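Local coordinates for protein SAM-dependent O-methyltransferase (Thermotoga maritima, PDB 1O54) that probably methylates N1 of adenosine 58 in tRNA, with S-adenosyl-L-methionine as the methyl donor, and assembles as a tetramer built from two dimers, at residues T211-T216 and Y263-T268; F141-R146 and G176-D181; G23-L28 and L37-K42; G51-N56 and E65-S70. All blocks are in the same frame, centred on the assembly; numbering follows the deposited sequence.

Contacts 1 and 2 are buried and reach the same mixed sheet of the methyltransferase fold, their centres about 20 Å apart; contacts 3 and 4 are partly buried, belong to the N-terminal beta region and touch each other, through Leu28 CD1 on Ile53 CG2 among others. Backbone pairing dominates contacts 1 and 3, each an antiparallel ladder, but contact 1 is lined by apolar groups and a tyrosine, while contact 3 adds a long ion pair on one face. Contact 2 has no strand pairing and works through rings and a carboxylate. In contact 4 a serine hydroxyl and a water do the bridging between two strands that are not directly paired.

Contact 1 of 4, residues T211-T216 and Y263-T268; sequences TVCPTT and YMIFAT
Thr211 to Cys213 pair antiparallel with Tyr263 to Ile265, and four backbone hydrogen bonds join the two strands. Thr211 and Ile265 exchange two of them, and Cys213 and Tyr263 the other two, with Tyr263 N to Cys213 O at 2.8 Å. Between these rungs Val212 faces Met264 as a non-hydrogen-bonded pair, where Val212 CA approaches Tyr263 O at 3.2 Å in a CA-H...O contact. The close packing is on the face of Thr211, Cys213, Tyr263 and Ile265. Ile265 CD1 touches Cys213 SG at 3.8 Å, and the methyl CG2 of Thr211 lies alongside Ile265 CB at 4.0 Å, while Thr211 OG1, anti to the backbone N (chi1 -170°), bonds to Leu187 O. The Tyr263 ring takes Cys213 O and Pro214 O at its edge, near its plane, and meets Thr216 farther out, where CG2 sits 3.5 Å from Tyr263 OH. Losing the ring to an alanine here is likely to open a gap beside Thr216 CG2 and the 214-215 backbone, where the ring now packs. The other face is looser within this pair: Val212 CG1 and Met264 CG are 4.2 Å apart. The solvent side is at the turn, where Pro214 is exposed, its CB pointing away from the partner strand; just beyond, Thr216 OG1 bonds to Leu251 O of a second subunit. Helix 216-228 covers Cys213, Tyr263 and Ile265, helix 98-107 packs on Met264, and strand 234-245 flanks 263-268 on its other edge.

Contact 2 of 4, residues F141-R146 and G176-D181; sequences FAYEKR and GFDEKD
Phe141 to Tyr143, the end of a strand, and the irregular 176-181 segment run past each other without backbone pairing, their nearest CA atoms 8.4 Å apart at Phe141 and Glu179, so side chains span the distance. Tyr143 carries most of it. Its hydroxyl donates to Glu179 OE1 in a very short bond of 2.5 Å, the oxygen lying in the ring plane, and accepts from Asp178 N at 3.0 Å, nearly straight. The carboxylate is steeply turned against the ring. Phe177 points its edge at a face of Tyr143 in a T-shaped stack, planes at 83°, with CD2 3.6 Å above the ring plane, over the centre. Glu179 CG, anti to its carbonyl carbon (chi1 -61°), lies over a face of Phe141 in a CH-pi contact, 3.9 Å from the ring centroid; the bend at chi2 then turns the carboxylate so that it stacks nearly parallel to that ring and reaches Tyr143. Lys169 pairs with Glu179 OE2 and, along with Arg171, with Asp178 OD2; these positive charges would probably favour ionised carboxylates. Beyond Tyr143, Glu144 accepts from Val121 N and Gly122 N, and Arg146 grips its carboxylate side-on. Glu144 is a predicted S-adenosyl-L-methionine ligand, and an acidic residue after the second strand of the Rossmann-like sheet is a hallmark of class I methyltransferases, where it usually holds the ribose hydroxyls.

Contact 3 of 4, residues G23-L28 and L37-K42; sequences GDRVLL and LVDLEK
A beta hairpin of strands 25-30 and 35-39 supplies this contact, away from its turn. Val26 and Val38 form the hydrogen-bonded pair, with Val26 N to Val38 O at 2.9 Å and Val38 N to Val26 O at 3.0 Å. The ladder runs on past the strand ends: Leu40 N donates to Asp24 O, and Gly23 N to Leu40 O at a short 2.6 Å. Gly23 has a positive phi of 92°, where a CB would press on the preceding carbonyl. On the face of Val26 and Val38, Val26 packs tightly by both methyls: CG2 meets Val38 CG2 at 3.5 Å, and CG1 meets Leu40 CD1 at 3.5 Å, Leu40 lying at about a right angle to it. The other face holds Arg25, Leu27, Leu37 and Asp39. Arg25 and Asp39 lie side by side; NE is 3.7 Å from Asp39 OD1, a long salt bridge of charges alone, since the oxygen stands well off the guanidinium plane. Leu37 CD2 comes obliquely against the same group, 3.6 Å from Arg25 NH2, and Arg25 NH1 forms a salt bridge with Glu85 of helix 82-87. A leucine in place of Arg25 would probably leave Asp39 and Glu85 without their shared positive partner. One face apolar in its contacts, the other mixing leucines with an ion pair, these strands form the edge hairpin of a four-stranded antiparallel sheet, next to strand 74-78.

Contact 4 of 4, residues G51-N56 and E65-S70; sequences GIIDLN and EIIRTS
Ser70 and Ile52 meet through the serine hydroxyl: OG lies between the backbone N and the carbonyl carbon of its own residue (chi1 55°), a turn that brings it back to accept from Ile52 N at 2.9 Å, nearly straight at 167°. The return bond is Ser70 N to Ile52 O, 2.8 Å, in the carbonyl plane, so Ile52 is held at both its N and its O. The same carbonyl also faces Thr69 CA at 3.2 Å. Gly51, at phi 121°, lets Thr69 and Ser70 close in, since a CB there would clash with Thr69 OG1. Ile53 turns its two branches to different partners. CG2 meets Ile67 CG1 at 4.0 Å, the two side chains at about a right angle, and CG1 meets Thr69 CG2 at 3.9 Å; Thr69 OG1 turns instead to Leu50 O. Leu28 and Phe30 of strand 25-30 pack on Ile53 too. Farther along, one water accepts from Asp54 N and donates to Arg68 O at 2.7 Å. Direct bonds at Ser70, one bridging water between Asp54 and Arg68, and apolar contacts of Ile53 with Ile67 and Thr69 imply two strands that splay apart, tied directly only where 69-70 meets Ile52.

Contact 1 of 4, residues T211-T216 and Y263-T268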
loop_
_atom_site.group_PDB
_atom_site.type_symbol
_atom_site.label_atom_id
_atom_site.label_comp_id
_atom_site.label_asym_id
_atom_site.label_seq_id
_atom_site.Cartn_x
_atom_site.Cartn_y
_atom_site.Cartn_z
ATOM N N THR A 211 12.218 -16.684 -7.440
ATOM C CA THR A 211 12.152 -16.119 -8.785
ATOM C C THR A 211 11.302 -14.824 -8.721
ATOM O O THR A 211 10.619 -14.543 -7.711
ATOM C CB THR A 211 11.617 -17.158 -9.784
ATOM O OG1 THR A 211 11.763 -16.675 -11.156
ATOM C CG2 THR A 211 10.140 -17.430 -9.633
ATOM N N VAL A 212 11.399 -14.016 -9.762
ATOM C CA VAL A 212 10.606 -12.797 -9.861
ATOM C C VAL A 212 9.808 -12.852 -11.151
ATOM O O VAL A 212 10.297 -13.377 -12.173
ATOM C CB VAL A 212 11.479 -11.557 -9.846
ATOM C CG1 VAL A 212 12.072 -11.340 -8.447
ATOM C CG2 VAL A 212 12.609 -11.634 -10.929
ATOM N N CYS A 213 8.568 -12.368 -11.095
ATOM C CA CYS A 213 7.664 -12.342 -12.230
ATOM C C CYS A 213 7.059 -10.940 -12.316
ATOM O O CYS A 213 6.609 -10.402 -11.323
ATOM C CB CYS A 213 6.522 -13.363 -12.048
ATOM S SG CYS A 213 7.027 -15.086 -12.118
ATOM N N PRO A 214 7.054 -10.326 -13.487
ATOM C CA PRO A 214 6.451 -9.026 -13.651
ATOM C C PRO A 214 4.932 -8.983 -13.677
ATOM O O PRO A 214 4.385 -7.925 -13.387
ATOM C CB PRO A 214 6.998 -8.549 -15.006
ATOM C CG PRO A 214 7.282 -9.728 -15.751
ATOM C CD PRO A 214 7.740 -10.759 -14.716
ATOM N N THR A 215 4.293 -10.082 -14.067
ATOM C CA THR A 215 2.834 -10.109 -14.249
ATOM C C THR A 215 2.187 -11.202 -13.382
ATOM O O THR A 215 2.780 -12.202 -13.035
ATOM C CB THR A 215 2.416 -10.357 -15.680
ATOM O OG1 THR A 215 2.754 -11.709 -16.089
ATOM C CG2 THR A 215 3.125 -9.416 -16.656
ATOM N N THR A 216 0.903 -11.015 -13.133
ATOM C CA THR A 216 0.140 -12.022 -12.392
ATOM C C THR A 216 -0.008 -13.316 -13.198
ATOM O O THR A 216 0.029 -14.425 -12.642
ATOM C CB THR A 216 -1.257 -11.474 -12.026
ATOM O OG1 THR A 216 -1.934 -11.051 -13.214
ATOM C CG2 THR A 216 -1.141 -10.300 -11.123
ATOM N N TYR A 263 6.591 -9.439 -8.660
ATOM C CA TYR A 263 6.064 -10.440 -7.737
ATOM C C TYR A 263 7.227 -11.371 -7.436
ATOM O O TYR A 263 7.925 -11.777 -8.348
ATOM C CB TYR A 263 4.915 -11.213 -8.356
ATOM C CG TYR A 263 3.748 -10.299 -8.692
ATOM C CD1 TYR A 263 3.552 -9.817 -9.967
ATOM C CD2 TYR A 263 2.890 -9.859 -7.685
ATOM C CE1 TYR A 263 2.489 -8.971 -10.255
ATOM C CE2 TYR A 263 1.826 -8.990 -7.967
ATOM C CZ TYR A 263 1.635 -8.569 -9.247
ATOM O OH TYR A 263 0.586 -7.723 -9.588
ATOM N N MET A 264 7.452 -11.652 -6.162
ATOM C CA MET A 264 8.518 -12.534 -5.737
ATOM C C MET A 264 7.947 -13.861 -5.273
ATOM O O MET A 264 7.056 -13.874 -4.409
ATOM C CB MET A 264 9.261 -11.897 -4.585
ATOM C CG MET A 264 9.873 -10.573 -4.966
ATOM S SD MET A 264 10.596 -9.633 -3.600
ATOM C CE MET A 264 9.104 -8.931 -2.801
ATOM N N ILE A 265 8.477 -14.958 -5.794
ATOM C CA ILE A 265 7.986 -16.283 -5.454
ATOM C C ILE A 265 9.097 -17.080 -4.833
ATOM O O ILE A 265 10.194 -17.102 -5.380
ATOM C CB ILE A 265 7.477 -17.013 -6.712
ATOM C CG1 ILE A 265 6.403 -16.184 -7.469
ATOM C CG2 ILE A 265 6.922 -18.372 -6.345
ATOM C CD1 ILE A 265 6.082 -16.718 -8.840
ATOM N N PHE A 266 8.805 -17.736 -3.707
ATOM C CA PHE A 266 9.797 -18.525 -2.980
ATOM C C PHE A 266 9.289 -19.933 -2.777
ATOM O O PHE A 266 8.088 -20.152 -2.671
ATOM C CB PHE A 266 9.982 -17.873 -1.604
ATOM C CG PHE A 266 10.454 -16.438 -1.667
ATOM C CD1 PHE A 266 9.532 -15.410 -1.703
ATOM C CD2 PHE A 266 11.778 -16.124 -1.716
ATOM C CE1 PHE A 266 9.951 -14.060 -1.791
ATOM C CE2 PHE A 266 12.203 -14.785 -1.782
ATOM C CZ PHE A 266 11.271 -13.771 -1.836
ATOM N N ALA A 267 10.205 -20.891 -2.669
ATOM C CA ALA A 267 9.879 -22.273 -2.382
ATOM C C ALA A 267 11.123 -22.957 -1.793
ATOM O O ALA A 267 12.247 -22.492 -1.976
ATOM C CB ALA A 267 9.431 -22.956 -3.626
ATOM N N THR A 268 10.886 -24.038 -1.057
ATOM C CA THR A 268 11.941 -24.842 -0.450
ATOM C C THR A 268 11.912 -26.234 -1.031
ATOM O O THR A 268 10.857 -26.858 -1.016
ATOM C CB THR A 268 11.691 -24.884 1.063
ATOM O OG1 THR A 268 11.834 -23.551 1.608
ATOM C CG2 THR A 268 12.720 -25.757 1.765
#

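Contact 2 of 4, residues F141-R146 and G176-D181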
loop_
_atom_site.group_PDB
_atom_site.type_symbol
_atom_site.label_atom_id
_atom_site.label_comp_id
_atom_site.label_asym_id
_atom_site.label_seq_id
_atom_site.Cartn_x
_atom_site.Cartn_y
_atom_site.Cartn_z
ATOM N N PHE A 141 27.433 -18.974 -8.819
ATOM C CA PHE A 141 27.571 -19.525 -10.187
ATOM C C PHE A 141 26.502 -18.826 -11.006
ATOM O O PHE A 141 25.294 -19.085 -10.864
ATOM C CB PHE A 141 27.399 -21.040 -10.160
ATOM C CG PHE A 141 28.343 -21.713 -9.216
ATOM C CD1 PHE A 141 29.638 -21.976 -9.591
ATOM C CD2 PHE A 141 27.936 -22.042 -7.924
ATOM C CE1 PHE A 141 30.522 -22.585 -8.724
ATOM C CE2 PHE A 141 28.819 -22.624 -7.044
ATOM C CZ PHE A 141 30.104 -22.884 -7.419
ATOM N N ALA A 142 26.965 -17.903 -11.826
ATOM C CA ALA A 142 26.089 -16.999 -12.562
ATOM C C ALA A 142 26.017 -17.373 -14.029
ATOM O O ALA A 142 26.978 -17.152 -14.790
ATOM C CB ALA A 142 26.587 -15.557 -12.377
ATOM N N TYR A 143 24.881 -17.941 -14.424
ATOM C CA TYR A 143 24.711 -18.422 -15.776
ATOM C C TYR A 143 24.082 -17.328 -16.632
ATOM O O TYR A 143 22.988 -16.842 -16.332
ATOM C CB TYR A 143 23.838 -19.653 -15.777
ATOM C CG TYR A 143 24.503 -20.894 -15.246
ATOM C CD1 TYR A 143 24.750 -21.065 -13.901
ATOM C CD2 TYR A 143 24.807 -21.952 -16.103
ATOM C CE1 TYR A 143 25.341 -22.246 -13.423
ATOM C CE2 TYR A 143 25.399 -23.115 -15.644
ATOM C CZ TYR A 143 25.666 -23.254 -14.312
ATOM O OH TYR A 143 26.249 -24.421 -13.864
ATOM N N GLU A 144 24.776 -16.957 -17.685
ATOM C CA GLU A 144 24.315 -15.926 -18.596
ATOM C C GLU A 144 24.778 -16.240 -19.978
ATOM O O GLU A 144 25.923 -15.968 -20.309
ATOM C CB GLU A 144 24.859 -14.582 -18.186
ATOM C CG GLU A 144 24.468 -13.432 -19.091
ATOM C CD GLU A 144 22.984 -13.291 -19.218
ATOM O OE1 GLU A 144 22.342 -12.715 -18.291
ATOM O OE2 GLU A 144 22.446 -13.789 -20.234
ATOM N N LYS A 145 23.879 -16.798 -20.760
ATOM C CA LYS A 145 24.170 -17.185 -22.146
ATOM C C LYS A 145 24.347 -15.983 -23.088
ATOM O O LYS A 145 24.896 -16.129 -24.179
ATOM C CB LYS A 145 23.046 -18.091 -22.680
ATOM C CG LYS A 145 21.672 -17.419 -22.750
ATOM C CD LYS A 145 20.604 -18.372 -23.274
ATOM C CE LYS A 145 19.225 -17.778 -23.091
ATOM N NZ LYS A 145 18.151 -18.632 -23.703
ATOM N N ARG A 146 23.857 -14.811 -22.695
ATOM C CA ARG A 146 24.020 -13.602 -23.515
ATOM C C ARG A 146 25.391 -12.985 -23.274
ATOM O O ARG A 146 25.629 -12.369 -22.250
ATOM C CB ARG A 146 22.918 -12.589 -23.228
ATOM C CG ARG A 146 21.511 -13.088 -23.484
ATOM C CD ARG A 146 20.450 -12.170 -22.889
ATOM N NE ARG A 146 20.558 -12.109 -21.421
ATOM C CZ ARG A 146 19.934 -11.214 -20.662
ATOM N NH1 ARG A 146 19.122 -10.312 -21.201
ATOM N NH2 ARG A 146 20.093 -11.244 -19.347
ATOM N N GLY A 176 20.526 -27.933 -18.051
ATOM C CA GLY A 176 20.701 -28.087 -16.610
ATOM C C GLY A 176 21.959 -27.391 -16.101
ATOM O O GLY A 176 22.798 -26.929 -16.880
ATOM N N PHE A 177 22.058 -27.270 -14.784
ATOM C CA PHE A 177 23.204 -26.691 -14.130
ATOM C C PHE A 177 24.265 -27.745 -13.842
ATOM O O PHE A 177 23.943 -28.936 -13.641
ATOM C CB PHE A 177 22.745 -26.011 -12.836
ATOM C CG PHE A 177 21.669 -24.993 -13.062
ATOM C CD1 PHE A 177 20.351 -25.287 -12.807
ATOM C CD2 PHE A 177 21.982 -23.740 -13.571
ATOM C CE1 PHE A 177 19.353 -24.349 -13.039
ATOM C CE2 PHE A 177 20.984 -22.820 -13.838
ATOM C CZ PHE A 177 19.672 -23.113 -13.551
ATOM N N ASP A 178 25.528 -27.334 -13.816
ATOM C CA ASP A 178 26.605 -28.256 -13.515
ATOM C C ASP A 178 26.679 -28.618 -12.031
ATOM O O ASP A 178 27.187 -29.703 -11.680
ATOM C CB ASP A 178 27.953 -27.655 -13.891
ATOM C CG ASP A 178 28.086 -27.386 -15.363
ATOM O OD1 ASP A 178 27.424 -28.072 -16.183
ATOM O OD2 ASP A 178 28.865 -26.510 -15.798
ATOM N N GLU A 179 26.225 -27.702 -11.187
ATOM C CA GLU A 179 26.394 -27.807 -9.749
ATOM C C GLU A 179 25.220 -28.576 -9.154
ATOM O O GLU A 179 24.067 -28.433 -9.601
ATOM C CB GLU A 179 26.457 -26.439 -9.100
ATOM C CG GLU A 179 27.597 -25.559 -9.565
ATOM C CD GLU A 179 27.395 -24.977 -10.965
ATOM O OE1 GLU A 179 26.238 -24.837 -11.434
ATOM O OE2 GLU A 179 28.415 -24.625 -11.578
ATOM N N LYS A 180 25.525 -29.366 -8.119
ATOM C CA LYS A 180 24.527 -30.016 -7.306
ATOM C C LYS A 180 24.657 -29.570 -5.865
ATOM O O LYS A 180 25.690 -29.055 -5.422
ATOM C CB LYS A 180 24.692 -31.542 -7.352
ATOM C CG LYS A 180 24.512 -32.148 -8.715
ATOM C CD LYS A 180 23.075 -32.082 -9.176
ATOM C CE LYS A 180 22.827 -33.042 -10.360
ATOM N NZ LYS A 180 22.090 -32.430 -11.511
ATOM N N ASP A 181 23.577 -29.793 -5.146
ATOM C CA ASP A 181 23.498 -29.516 -3.753
ATOM C C ASP A 181 23.787 -28.060 -3.410
ATOM O O ASP A 181 24.323 -27.779 -2.341
ATOM C CB ASP A 181 24.421 -30.446 -2.995
ATOM C CG ASP A 181 23.937 -31.880 -3.038
ATOM O OD1 ASP A 181 24.767 -32.746 -3.280
ATOM O OD2 ASP A 181 22.744 -32.171 -2.837
#

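Contact 3 of 4, residues G23-L28 and L37-K42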
loop_
_atom_site.group_PDB
_atom_site.type_symbol
_atom_site.label_atom_id
_atom_site.label_comp_id
_atom_site.label_asym_id
_atom_site.label_seq_id
_atom_site.Cartn_x
_atom_site.Cartn_y
_atom_site.Cartn_z
ATOM N N GLY A 23 41.018 6.640 -10.843
ATOM C CA GLY A 23 40.262 5.471 -11.233
ATOM C C GLY A 23 39.199 5.084 -10.240
ATOM O O GLY A 23 38.389 4.213 -10.528
ATOM N N ASP A 24 39.178 5.706 -9.062
ATOM C CA ASP A 24 38.122 5.415 -8.088
ATOM C C ASP A 24 36.792 6.014 -8.547
ATOM O O ASP A 24 36.761 7.016 -9.215
ATOM C CB ASP A 24 38.461 6.005 -6.709
ATOM C CG ASP A 24 39.479 5.172 -5.926
ATOM O OD1 ASP A 24 39.842 4.050 -6.349
ATOM O OD2 ASP A 24 39.955 5.591 -4.835
ATOM N N ARG A 25 35.695 5.386 -8.161
ATOM C CA ARG A 25 34.370 5.978 -8.370
ATOM C C ARG A 25 33.996 6.889 -7.193
ATOM O O ARG A 25 34.228 6.554 -6.044
ATOM C CB ARG A 25 33.335 4.866 -8.531
ATOM C CG ARG A 25 33.762 3.843 -9.580
ATOM C CD ARG A 25 32.625 3.166 -10.303
ATOM N NE ARG A 25 31.714 4.143 -10.913
ATOM C CZ ARG A 25 30.685 3.806 -11.685
ATOM N NH1 ARG A 25 30.444 2.523 -11.965
ATOM N NH2 ARG A 25 29.892 4.747 -12.178
ATOM N N VAL A 26 33.465 8.059 -7.492
ATOM C CA VAL A 26 32.979 8.965 -6.465
ATOM C C VAL A 26 31.575 9.379 -6.816
ATOM O O VAL A 26 31.173 9.375 -7.995
ATOM C CB VAL A 26 33.826 10.263 -6.355
ATOM C CG1 VAL A 26 35.186 9.940 -5.842
ATOM C CG2 VAL A 26 33.899 10.957 -7.668
ATOM N N LEU A 27 30.861 9.798 -5.801
ATOM C CA LEU A 27 29.541 10.327 -5.958
ATOM C C LEU A 27 29.558 11.751 -5.442
ATOM O O LEU A 27 29.876 11.978 -4.270
ATOM C CB LEU A 27 28.561 9.499 -5.148
ATOM C CG LEU A 27 27.129 9.996 -5.127
ATOM C CD1 LEU A 27 26.550 10.003 -6.500
ATOM C CD2 LEU A 27 26.337 9.106 -4.233
ATOM N N LEU A 28 29.254 12.713 -6.311
ATOM C CA LEU A 28 29.200 14.110 -5.915
ATOM C C LEU A 28 27.735 14.525 -5.711
ATOM O O LEU A 28 26.924 14.415 -6.642
ATOM C CB LEU A 28 29.858 14.994 -6.971
ATOM C CG LEU A 28 31.265 14.541 -7.360
ATOM C CD1 LEU A 28 31.851 15.396 -8.469
ATOM C CD2 LEU A 28 32.194 14.538 -6.136
ATOM N N LEU A 37 27.689 10.362 -10.461
ATOM C CA LEU A 37 28.580 9.240 -10.234
ATOM C C LEU A 37 29.611 9.270 -11.337
ATOM O O LEU A 37 29.258 9.173 -12.528
ATOM C CB LEU A 37 27.806 7.907 -10.258
ATOM C CG LEU A 37 28.015 6.973 -9.067
ATOM C CD1 LEU A 37 27.012 5.849 -9.123
ATOM C CD2 LEU A 37 29.410 6.399 -9.032
ATOM N N VAL A 38 30.876 9.423 -10.959
ATOM C CA VAL A 38 31.951 9.549 -11.940
ATOM C C VAL A 38 33.212 8.797 -11.555
ATOM O O VAL A 38 33.491 8.556 -10.370
ATOM C CB VAL A 38 32.308 11.020 -12.163
ATOM C CG1 VAL A 38 31.106 11.785 -12.637
ATOM C CG2 VAL A 38 32.843 11.650 -10.892
ATOM N N ASP A 39 33.972 8.440 -12.583
ATOM C CA ASP A 39 35.306 7.877 -12.428
ATOM C C ASP A 39 36.281 9.024 -12.255
ATOM O O ASP A 39 36.333 9.935 -13.087
ATOM C CB ASP A 39 35.712 7.085 -13.669
ATOM C CG ASP A 39 34.662 6.097 -14.080
ATOM O OD1 ASP A 39 34.301 5.246 -13.240
ATOM O OD2 ASP A 39 34.136 6.122 -15.222
ATOM N N LEU A 40 37.071 8.970 -11.193
ATOM C CA LEU A 40 38.069 9.990 -10.944
ATOM C C LEU A 40 39.258 9.798 -11.867
ATOM O O LEU A 40 39.878 8.751 -11.890
ATOM C CB LEU A 40 38.559 9.937 -9.500
ATOM C CG LEU A 40 37.660 10.564 -8.448
ATOM C CD1 LEU A 40 38.400 10.459 -7.122
ATOM C CD2 LEU A 40 37.359 12.040 -8.786
ATOM N N GLU A 41 39.568 10.823 -12.628
ATOM C CA GLU A 41 40.745 10.803 -13.463
ATOM C C GLU A 41 41.342 12.202 -13.460
ATOM O O GLU A 41 40.616 13.200 -13.417
ATOM C CB GLU A 41 40.391 10.319 -14.875
ATOM C CG GLU A 41 39.763 8.918 -14.963
ATOM C CD GLU A 41 40.684 7.754 -14.541
ATOM O OE1 GLU A 41 41.914 7.949 -14.340
ATOM O OE2 GLU A 41 40.165 6.612 -14.409
ATOM N N LYS A 42 42.668 12.259 -13.470
ATOM C CA LYS A 42 43.398 13.526 -13.445
ATOM C C LYS A 42 43.023 14.358 -14.654
ATOM O O LYS A 42 42.833 13.813 -15.731
ATOM C CB LYS A 42 44.915 13.266 -13.375
ATOM C CG LYS A 42 45.402 12.868 -11.958
ATOM C CD LYS A 42 46.443 11.731 -11.935
ATOM C CE LYS A 42 47.826 12.222 -12.322
ATOM N NZ LYS A 42 48.888 11.180 -12.137
#

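Contact 4 of 4, residues G51-N56 and E65-S70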
loop_
_atom_site.group_PDB
_atom_site.type_symbol
_atom_site.label_atom_id
_atom_site.label_comp_id
_atom_site.label_asym_id
_atom_site.label_seq_id
_atom_site.Cartn_x
_atom_site.Cartn_y
_atom_site.Cartn_z
ATOM N N GLY A 51 27.373 24.005 -12.778
ATOM C CA GLY A 51 28.660 24.569 -13.127
ATOM C C GLY A 51 29.672 23.475 -13.358
ATOM O O GLY A 51 29.321 22.291 -13.420
ATOM N N ILE A 52 30.931 23.881 -13.472
ATOM C CA ILE A 52 32.016 22.971 -13.767
ATOM C C ILE A 52 32.632 22.465 -12.474
ATOM O O ILE A 52 32.913 23.251 -11.572
ATOM C CB ILE A 52 33.114 23.686 -14.600
ATOM C CG1 ILE A 52 32.519 24.166 -15.927
ATOM C CG2 ILE A 52 34.302 22.734 -14.832
ATOM C CD1 ILE A 52 33.414 25.053 -16.717
ATOM N N ILE A 53 32.851 21.157 -12.411
ATOM C CA ILE A 53 33.553 20.535 -11.288
ATOM C C ILE A 53 34.924 20.077 -11.794
ATOM O O ILE A 53 35.027 19.293 -12.721
ATOM C CB ILE A 53 32.753 19.355 -10.720
ATOM C CG1 ILE A 53 31.328 19.800 -10.373
ATOM C CG2 ILE A 53 33.453 18.810 -9.490
ATOM C CD1 ILE A 53 30.320 18.684 -10.331
ATOM N N ASP A 54 35.971 20.599 -11.171
ATOM C CA ASP A 54 37.331 20.193 -11.471
ATOM C C ASP A 54 37.722 18.963 -10.637
ATOM O O ASP A 54 37.933 19.075 -9.432
ATOM C CB ASP A 54 38.258 21.371 -11.151
ATOM C CG ASP A 54 39.701 21.094 -11.488
ATOM O OD1 ASP A 54 40.003 19.988 -11.986
ATOM O OD2 ASP A 54 40.605 21.940 -11.316
ATOM N N LEU A 55 37.815 17.795 -11.269
ATOM C CA LEU A 55 38.073 16.557 -10.513
ATOM C C LEU A 55 39.463 16.516 -9.874
ATOM O O LEU A 55 39.650 15.845 -8.867
ATOM C CB LEU A 55 37.857 15.319 -11.386
ATOM C CG LEU A 55 36.436 15.141 -11.937
ATOM C CD1 LEU A 55 36.313 13.812 -12.698
ATOM C CD2 LEU A 55 35.397 15.193 -10.845
ATOM N N ASN A 56 40.426 17.246 -10.427
ATOM C CA ASN A 56 41.718 17.429 -9.735
ATOM C C ASN A 56 41.580 17.831 -8.267
ATOM O O ASN A 56 42.340 17.359 -7.413
ATOM C CB ASN A 56 42.596 18.452 -10.465
ATOM C CG ASN A 56 43.281 17.856 -11.670
ATOM O OD1 ASN A 56 43.407 16.638 -11.776
ATOM N ND2 ASN A 56 43.738 18.715 -12.584
ATOM N N GLU A 65 33.875 15.636 2.466
ATOM C CA GLU A 65 34.313 17.018 2.273
ATOM C C GLU A 65 33.545 17.726 1.152
ATOM O O GLU A 65 33.018 17.098 0.234
ATOM C CB GLU A 65 35.817 17.074 1.984
ATOM C CG GLU A 65 36.686 16.574 3.118
ATOM C CD GLU A 65 38.185 16.739 2.841
ATOM O OE1 GLU A 65 38.609 17.724 2.191
ATOM O OE2 GLU A 65 38.942 15.882 3.275
ATOM N N ILE A 66 33.562 19.057 1.226
ATOM C CA ILE A 66 32.925 19.942 0.260
ATOM C C ILE A 66 33.746 20.096 -1.018
ATOM O O ILE A 66 34.988 20.210 -0.995
ATOM C CB ILE A 66 32.702 21.330 0.915
ATOM C CG1 ILE A 66 31.597 21.207 1.969
ATOM C CG2 ILE A 66 32.379 22.387 -0.130
ATOM C CD1 ILE A 66 31.486 22.368 2.929
ATOM N N ILE A 67 33.023 20.160 -2.126
ATOM C CA ILE A 67 33.572 20.549 -3.414
ATOM C C ILE A 67 32.619 21.609 -3.979
ATOM O O ILE A 67 31.404 21.462 -3.892
ATOM C CB ILE A 67 33.729 19.306 -4.349
ATOM C CG1 ILE A 67 34.350 19.674 -5.703
ATOM C CG2 ILE A 67 32.407 18.625 -4.598
ATOM C CD1 ILE A 67 35.792 20.025 -5.642
ATOM N N ARG A 68 33.188 22.688 -4.516
ATOM C CA ARG A 68 32.421 23.766 -5.131
ATOM C C ARG A 68 32.556 23.713 -6.652
ATOM O O ARG A 68 33.629 23.408 -7.190
ATOM C CB ARG A 68 32.949 25.124 -4.671
ATOM C CG ARG A 68 32.770 25.409 -3.188
ATOM C CD ARG A 68 31.589 26.300 -2.884
ATOM N NE ARG A 68 31.364 26.436 -1.448
ATOM C CZ ARG A 68 30.234 26.890 -0.913
ATOM N NH1 ARG A 68 29.226 27.289 -1.686
ATOM N NH2 ARG A 68 30.111 26.950 0.407
ATOM N N THR A 69 31.470 24.037 -7.343
ATOM C CA THR A 69 31.516 24.162 -8.793
ATOM C C THR A 69 32.062 25.541 -9.097
ATOM O O THR A 69 32.145 26.395 -8.212
ATOM C CB THR A 69 30.130 24.045 -9.431
ATOM O OG1 THR A 69 29.342 25.197 -9.096
ATOM C CG2 THR A 69 29.353 22.834 -8.876
ATOM N N SER A 70 32.410 25.750 -10.356
ATOM C CA SER A 70 32.821 27.077 -10.836
ATOM C C SER A 70 31.803 28.188 -10.514
ATOM O O SER A 70 32.185 29.361 -10.375
ATOM C CB SER A 70 33.054 27.029 -12.345
ATOM O OG SER A 70 31.909 26.532 -13.005
HETATM O O HOH W 1 35.406 22.236 -8.810
#